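Local coordinates for protein acylphosphatase (Coxiella burnetii, PDB 3TRG) that hydrolyses acyl phosphates to a carboxylate and inorganic phosphate, at residues V16-S19 with G20-G24; T67-W71 with E72-Q76. One frame throughout, in Å; residues are numbered along the deposited sequence.

Interaction 1. Residues V16-S19 with G20-G24; sequences VTVS and GKVQG
Val22 folds back on the end of the strand that precedes it: its CG1 lies 4.3 Å from Val18 CG1, a methyl-to-methyl contact between branches of two buried valines. The same Val22 CG1 also rests against the backbone, 4.1 Å from Ser19 C and equally near Val18 O. A chi1 of -61° sets CG1 beside Val22's own backbone N and opposite its carbonyl carbon, which directs this methyl at the strand. The chain turns a corner at Gly20, whose phi of 131° is readily reached only without a side chain. Gly20 opens the GKVQG sequence, the start of the family motif whose loop binds the substrate phosphate in related acylphosphatases and probably does so here; it joins strand 11-19 to helix 27-37 in the alpha/beta sandwich. The exposed Lys21 side chain runs alongside the loop, NZ bonding to Gln23 O at 2.7 Å; the donor sits 28° out of the carbonyl plane. In the next shell, Phe27 and Val52 pack on both valines. Val22 O is hydrogen-bonded to ND2 of Asn46, a predicted active-site residue, while Gln23 NE2 bonds to Gly50 O in the loop between strands 41-46 and 52-57.

Interaction 2. Residues T67-W71 with E72-Q76; sequences TEWLW and EGPPQ
Trp69 O receives two backbone donors, from Glu72 and Gly73. Gly73 N approaches nearly end-on to the carbonyl at 2.9 Å, whereas Glu72 N, 2.8 Å away, stands well above the carbonyl plane and makes the more bent bond. The Trp69 side chain leaves with CG anti to the backbone N (chi1 175°), and this brings a face of the indole against Gly73: CA lies over the six-membered ring, 4.1 Å from its centroid, in a CH-pi contact displaced toward the rim. Further along the same ring, CH2 meets Pro74 CD at 4.3 Å. Water 1 lies in the plane of the indole, accepting from Trp69 NE1 at 3.0 Å and donating to Gly73 O, so it bridges side chain and turn. Lys34 adds a cation-pi contact to Trp69. Leu70 points away from the turn into the core, against Val31 and Val82. Trp71 likewise heads away and packs on Asn81 and Val82. Gly73, with its positive phi of 73°, turns the chain into the two prolines, in the loop that leads from helix 60-69 to strand 78-87 of the acylphosphatase alpha/beta sandwich.

How the interactions relate
Both interactions are local turns at the C-terminal end of a regular element, each with a glycine at the bend, but one leaves a strand and the other a helix. Interaction 1 depends on buried valine methyls and lies close to the predicted active site; interaction 2 combines backbone hydrogen bonds, an indole face and a bridging water. Both are partly buried, but interaction 2 has more exposed residues (Trp71, Glu72). They meet where Leu70 packs on strand 11-19: Val16 CG1 touches Leu70 CD1 at 3.9 Å, and Val18 CG1 lies 4.1 Å from Leu70 O. Nearer the surface, Lys21 CG packs on Gln76 O at 3.8 Å. Phe27 of helix 27-37 also touches both, through Val22 and Pro74.

Interaction 1. Residues V16-S19 with G20-G24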
ATOM      1  N   VAL A  16      -0.138  -6.415  -0.540  1.00  7.41           N
ATOM      2  CA  VAL A  16       0.145  -6.144  -1.947  1.00  7.23           C
ATOM      3  C   VAL A  16       1.602  -6.404  -2.282  1.00  7.65           C
ATOM      4  O   VAL A  16       2.490  -6.123  -1.475  1.00  8.84           O
ATOM      5  CB  VAL A  16      -0.131  -4.671  -2.296  1.00  7.13           C
ATOM      6  CG1 VAL A  16      -0.209  -4.479  -3.816  1.00  7.53           C
ATOM      7  CG2 VAL A  16      -1.409  -4.182  -1.614  1.00  7.74           C
ATOM      8  N   THR A  17       1.838  -6.944  -3.475  1.00  7.25           N
ATOM      9  CA  THR A  17       3.162  -6.894  -4.086  1.00  6.76           C
ATOM     10  C   THR A  17       3.075  -6.148  -5.413  1.00  8.79           C
ATOM     11  O   THR A  17       2.109  -6.298  -6.167  1.00 11.57           O
ATOM     12  CB  THR A  17       3.792  -8.283  -4.296  1.00  9.95           C
ATOM     13  OG1 THR A  17       2.888  -9.117  -5.026  1.00 13.64           O
ATOM     14  CG2 THR A  17       4.115  -8.932  -2.954  1.00 11.60           C
ATOM     15  N   VAL A  18       4.085  -5.326  -5.677  1.00  7.25           N
ATOM     16  CA  VAL A  18       4.125  -4.500  -6.874  1.00  8.21           C
ATOM     17  C   VAL A  18       5.418  -4.796  -7.613  1.00  8.09           C
ATOM     18  O   VAL A  18       6.504  -4.653  -7.056  1.00  8.01           O
ATOM     19  CB  VAL A  18       4.064  -3.004  -6.523  1.00  7.61           C
ATOM     20  CG1 VAL A  18       4.086  -2.151  -7.796  1.00  8.84           C
ATOM     21  CG2 VAL A  18       2.812  -2.699  -5.699  1.00 10.50           C
ATOM     22  N   SER A  19       5.298  -5.215  -8.869  0.53  8.71           N
ATOM     23  CA  SER A  19       6.467  -5.576  -9.659  0.53  9.49           C
ATOM     24  C   SER A  19       6.749  -4.558 -10.754  0.53  9.53           C
ATOM     25  O   SER A  19       5.863  -3.803 -11.159  0.53 10.50           O
ATOM     26  CB  SER A  19       6.287  -6.962 -10.282  0.53 10.63           C
ATOM     27  OG  SER A  19       5.253  -6.955 -11.254  0.53 11.67           O
ATOM     28  N   GLY A  20       7.988  -4.556 -11.233  1.00 11.51           N
ATOM     29  CA  GLY A  20       8.393  -3.683 -12.319  1.00 10.88           C
ATOM     30  C   GLY A  20       9.670  -2.937 -11.998  1.00 12.72           C
ATOM     31  O   GLY A  20      10.504  -3.407 -11.222  1.00 14.95           O
ATOM     32  N   LYS A  21       9.826  -1.773 -12.615  1.00 12.72           N
ATOM     33  CA  LYS A  21      10.895  -0.856 -12.267  1.00 15.18           C
ATOM     34  C   LYS A  21      10.440  -0.106 -11.025  1.00 12.91           C
ATOM     35  O   LYS A  21       9.708   0.882 -11.116  1.00 14.39           O
ATOM     36  CB  LYS A  21      11.158   0.109 -13.426  1.00 21.25           C
ATOM     37  CG  LYS A  21      11.834   1.418 -13.033  1.00 27.92           C
ATOM     38  CD  LYS A  21      13.222   1.198 -12.461  1.00 33.28           C
ATOM     39  CE  LYS A  21      13.880   2.529 -12.122  1.00 35.59           C
ATOM     40  NZ  LYS A  21      15.248   2.348 -11.564  1.00 37.02           N
ATOM     41  N   VAL A  22      10.849  -0.602  -9.861  1.00 12.21           N
ATOM     42  CA  VAL A  22      10.368  -0.059  -8.594  1.00 11.86           C
ATOM     43  C   VAL A  22      11.504   0.324  -7.650  1.00 11.98           C
ATOM     44  O   VAL A  22      11.260   0.691  -6.502  1.00 13.02           O
ATOM     45  CB  VAL A  22       9.422  -1.046  -7.869  1.00 13.02           C
ATOM     46  CG1 VAL A  22       8.197  -1.341  -8.726  1.00 15.26           C
ATOM     47  CG2 VAL A  22      10.160  -2.340  -7.501  1.00 12.77           C
ATOM     48  N   GLN A  23      12.740   0.223  -8.131  1.00 16.57           N
ATOM     49  CA  GLN A  23      13.902   0.619  -7.338  1.00 19.86           C
ATOM     50  C   GLN A  23      14.465   1.958  -7.801  1.00 16.74           C
ATOM     51  O   GLN A  23      14.374   2.308  -8.979  1.00 17.68           O
ATOM     52  CB  GLN A  23      14.995  -0.456  -7.392  1.00 26.84           C
ATOM     53  CG  GLN A  23      14.824  -1.581  -6.379  1.00 33.01           C
ATOM     54  CD  GLN A  23      13.802  -2.618  -6.811  1.00 41.76           C
ATOM     55  OE1 GLN A  23      13.534  -2.787  -8.004  1.00 46.15           O
ATOM     56  NE2 GLN A  23      13.229  -3.324  -5.839  1.00 43.71           N
ATOM     57  N   GLY A  24      15.039   2.705  -6.865  1.00 14.94           N
ATOM     58  CA  GLY A  24      15.669   3.975  -7.173  1.00 15.11           C
ATOM     59  C   GLY A  24      14.700   5.069  -7.577  1.00 15.53           C
ATOM     60  O   GLY A  24      15.078   6.013  -8.270  1.00 18.26           O
TER

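Interaction 2. Residues T67-W71 with E72-Q76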
ATOM      1  N   THR A  67      -4.880   0.946  -4.515  1.00  9.44           N
ATOM      2  CA  THR A  67      -4.554  -0.154  -5.423  1.00 10.46           C
ATOM      3  C   THR A  67      -4.543   0.291  -6.885  1.00 12.81           C
ATOM      4  O   THR A  67      -3.778  -0.238  -7.685  1.00 14.15           O
ATOM      5  CB  THR A  67      -5.475  -1.392  -5.253  1.00 11.02           C
ATOM      6  OG1 THR A  67      -6.837  -1.037  -5.521  1.00 12.52           O
ATOM      7  CG2 THR A  67      -5.361  -1.972  -3.851  1.00 13.58           C
ATOM      8  N   GLU A  68      -5.386   1.258  -7.238  1.00  9.49           N
ATOM      9  CA  GLU A  68      -5.379   1.757  -8.608  1.00 10.21           C
ATOM     10  C   GLU A  68      -4.143   2.618  -8.843  1.00 11.65           C
ATOM     11  O   GLU A  68      -3.501   2.531  -9.890  1.00 14.32           O
ATOM     12  CB  GLU A  68      -6.650   2.541  -8.941  1.00 14.17           C
ATOM     13  CG  GLU A  68      -6.614   3.128 -10.348  1.00 21.09           C
ATOM     14  CD  GLU A  68      -7.962   3.630 -10.829  1.00 29.44           C
ATOM     15  OE1 GLU A  68      -8.994   3.254 -10.233  1.00 30.04           O
ATOM     16  OE2 GLU A  68      -7.986   4.398 -11.815  1.00 34.19           O
ATOM     17  N   TRP A  69      -3.805   3.435  -7.849  1.00  9.15           N
ATOM     18  CA  TRP A  69      -2.650   4.312  -7.945  1.00  8.09           C
ATOM     19  C   TRP A  69      -1.335   3.534  -8.045  1.00  9.00           C
ATOM     20  O   TRP A  69      -0.369   4.002  -8.656  1.00 11.71           O
ATOM     21  CB  TRP A  69      -2.606   5.272  -6.751  1.00  9.65           C
ATOM     22  CG  TRP A  69      -1.366   6.105  -6.741  1.00 11.08           C
ATOM     23  CD1 TRP A  69      -1.152   7.265  -7.429  1.00 11.33           C
ATOM     24  CD2 TRP A  69      -0.153   5.829  -6.031  1.00 11.66           C
ATOM     25  NE1 TRP A  69       0.118   7.732  -7.183  1.00 11.34           N
ATOM     26  CE2 TRP A  69       0.750   6.868  -6.326  1.00 11.92           C
ATOM     27  CE3 TRP A  69       0.255   4.806  -5.167  1.00  9.75           C
ATOM     28  CZ2 TRP A  69       2.035   6.913  -5.792  1.00 13.40           C
ATOM     29  CZ3 TRP A  69       1.534   4.851  -4.638  1.00 12.04           C
ATOM     30  CH2 TRP A  69       2.409   5.898  -4.954  1.00 13.86           C
ATOM     31  N   LEU A  70      -1.292   2.349  -7.446  1.00  9.28           N
ATOM     32  CA  LEU A  70      -0.066   1.556  -7.456  1.00  8.31           C
ATOM     33  C   LEU A  70       0.354   1.140  -8.861  1.00 11.22           C
ATOM     34  O   LEU A  70       1.511   0.798  -9.086  1.00 11.75           O
ATOM     35  CB  LEU A  70      -0.196   0.327  -6.546  1.00 10.42           C
ATOM     36  CG  LEU A  70      -0.170   0.623  -5.044  1.00 10.16           C
ATOM     37  CD1 LEU A  70      -0.545  -0.622  -4.263  1.00 10.00           C
ATOM     38  CD2 LEU A  70       1.194   1.152  -4.597  1.00  9.95           C
ATOM     39  N   TRP A  71      -0.579   1.172  -9.808  1.00 10.56           N
ATOM     40  CA  TRP A  71      -0.234   0.863 -11.197  1.00 10.33           C
ATOM     41  C   TRP A  71       0.559   2.001 -11.822  1.00 10.48           C
ATOM     42  O   TRP A  71       1.249   1.807 -12.819  1.00 13.80           O
ATOM     43  CB  TRP A  71      -1.481   0.576 -12.034  1.00 12.55           C
ATOM     44  CG  TRP A  71      -2.090  -0.759 -11.767  1.00 11.14           C
ATOM     45  CD1 TRP A  71      -3.098  -1.039 -10.894  1.00 11.97           C
ATOM     46  CD2 TRP A  71      -1.740  -2.004 -12.388  1.00 12.35           C
ATOM     47  NE1 TRP A  71      -3.396  -2.378 -10.929  1.00 13.65           N
ATOM     48  CE2 TRP A  71      -2.578  -2.993 -11.840  1.00 12.93           C
ATOM     49  CE3 TRP A  71      -0.801  -2.376 -13.356  1.00 13.55           C
ATOM     50  CZ2 TRP A  71      -2.503  -4.334 -12.222  1.00 13.29           C
ATOM     51  CZ3 TRP A  71      -0.730  -3.709 -13.736  1.00 11.41           C
ATOM     52  CH2 TRP A  71      -1.574  -4.670 -13.168  1.00 12.10           C
ATOM     53  N   GLU A  72       0.444   3.190 -11.239  1.00 10.26           N
ATOM     54  CA  GLU A  72       1.179   4.356 -11.714  1.00 12.37           C
ATOM     55  C   GLU A  72       2.460   4.552 -10.910  1.00 13.18           C
ATOM     56  O   GLU A  72       3.556   4.592 -11.467  1.00 13.54           O
ATOM     57  CB  GLU A  72       0.314   5.616 -11.636  1.00 14.12           C
ATOM     58  CG  GLU A  72       1.037   6.882 -12.078  1.00 19.95           C
ATOM     59  CD  GLU A  72       0.164   8.121 -11.993  1.00 30.30           C
ATOM     60  OE1 GLU A  72      -1.011   7.999 -11.589  1.00 34.08           O
ATOM     61  OE2 GLU A  72       0.656   9.219 -12.330  1.00 35.01           O
ATOM     62  N   GLY A  73       2.316   4.668  -9.595  1.00 13.22           N
ATOM     63  CA  GLY A  73       3.461   4.869  -8.729  1.00 13.38           C
ATOM     64  C   GLY A  73       4.002   6.276  -8.868  1.00 11.95           C
ATOM     65  O   GLY A  73       3.396   7.116  -9.540  1.00 14.46           O
ATOM     66  N   PRO A  74       5.148   6.544  -8.229  1.00 10.14           N
ATOM     67  CA  PRO A  74       5.796   7.858  -8.264  1.00 12.49           C
ATOM     68  C   PRO A  74       6.446   8.102  -9.622  1.00 11.96           C
ATOM     69  O   PRO A  74       6.539   7.174 -10.425  1.00 12.61           O
ATOM     70  CB  PRO A  74       6.862   7.739  -7.172  1.00 15.14           C
ATOM     71  CG  PRO A  74       7.208   6.301  -7.152  1.00 11.94           C
ATOM     72  CD  PRO A  74       5.911   5.572  -7.428  1.00 10.05           C
ATOM     73  N   PRO A  75       6.893   9.340  -9.879  1.00 10.47           N
ATOM     74  CA  PRO A  75       7.539   9.627 -11.163  1.00 13.70           C
ATOM     75  C   PRO A  75       8.722   8.695 -11.422  1.00 15.06           C
ATOM     76  O   PRO A  75       9.509   8.423 -10.516  1.00 13.14           O
ATOM     77  CB  PRO A  75       8.025  11.070 -10.996  1.00 13.48           C
ATOM     78  CG  PRO A  75       7.100  11.656  -9.981  1.00 12.52           C
ATOM     79  CD  PRO A  75       6.809  10.540  -9.026  1.00 12.13           C
ATOM     80  N   GLN A  76       8.821   8.207 -12.655  1.00 16.18           N
ATOM     81  CA  GLN A  76       9.916   7.341 -13.095  1.00 17.02           C
ATOM     82  C   GLN A  76       9.721   5.863 -12.746  1.00 17.38           C
ATOM     83  O   GLN A  76      10.462   5.006 -13.231  1.00 18.74           O
ATOM     84  CB  GLN A  76      11.280   7.858 -12.618  1.00 19.25           C
ATOM     85  CG  GLN A  76      11.646   9.240 -13.175  1.00 19.39           C
ATOM     86  CD  GLN A  76      13.090   9.626 -12.909  1.00 26.26           C
ATOM     87  OE1 GLN A  76      13.988   8.783 -12.943  1.00 27.89           O
ATOM     88  NE2 GLN A  76      13.320  10.907 -12.635  1.00 25.05           N
TER
HETATM   89  O   HOH W   1       2.068   9.689  -8.356  0.90 27.80           O
HETATM   90  O   HOH W   2       4.007   2.760 -13.559  0.81 11.04           O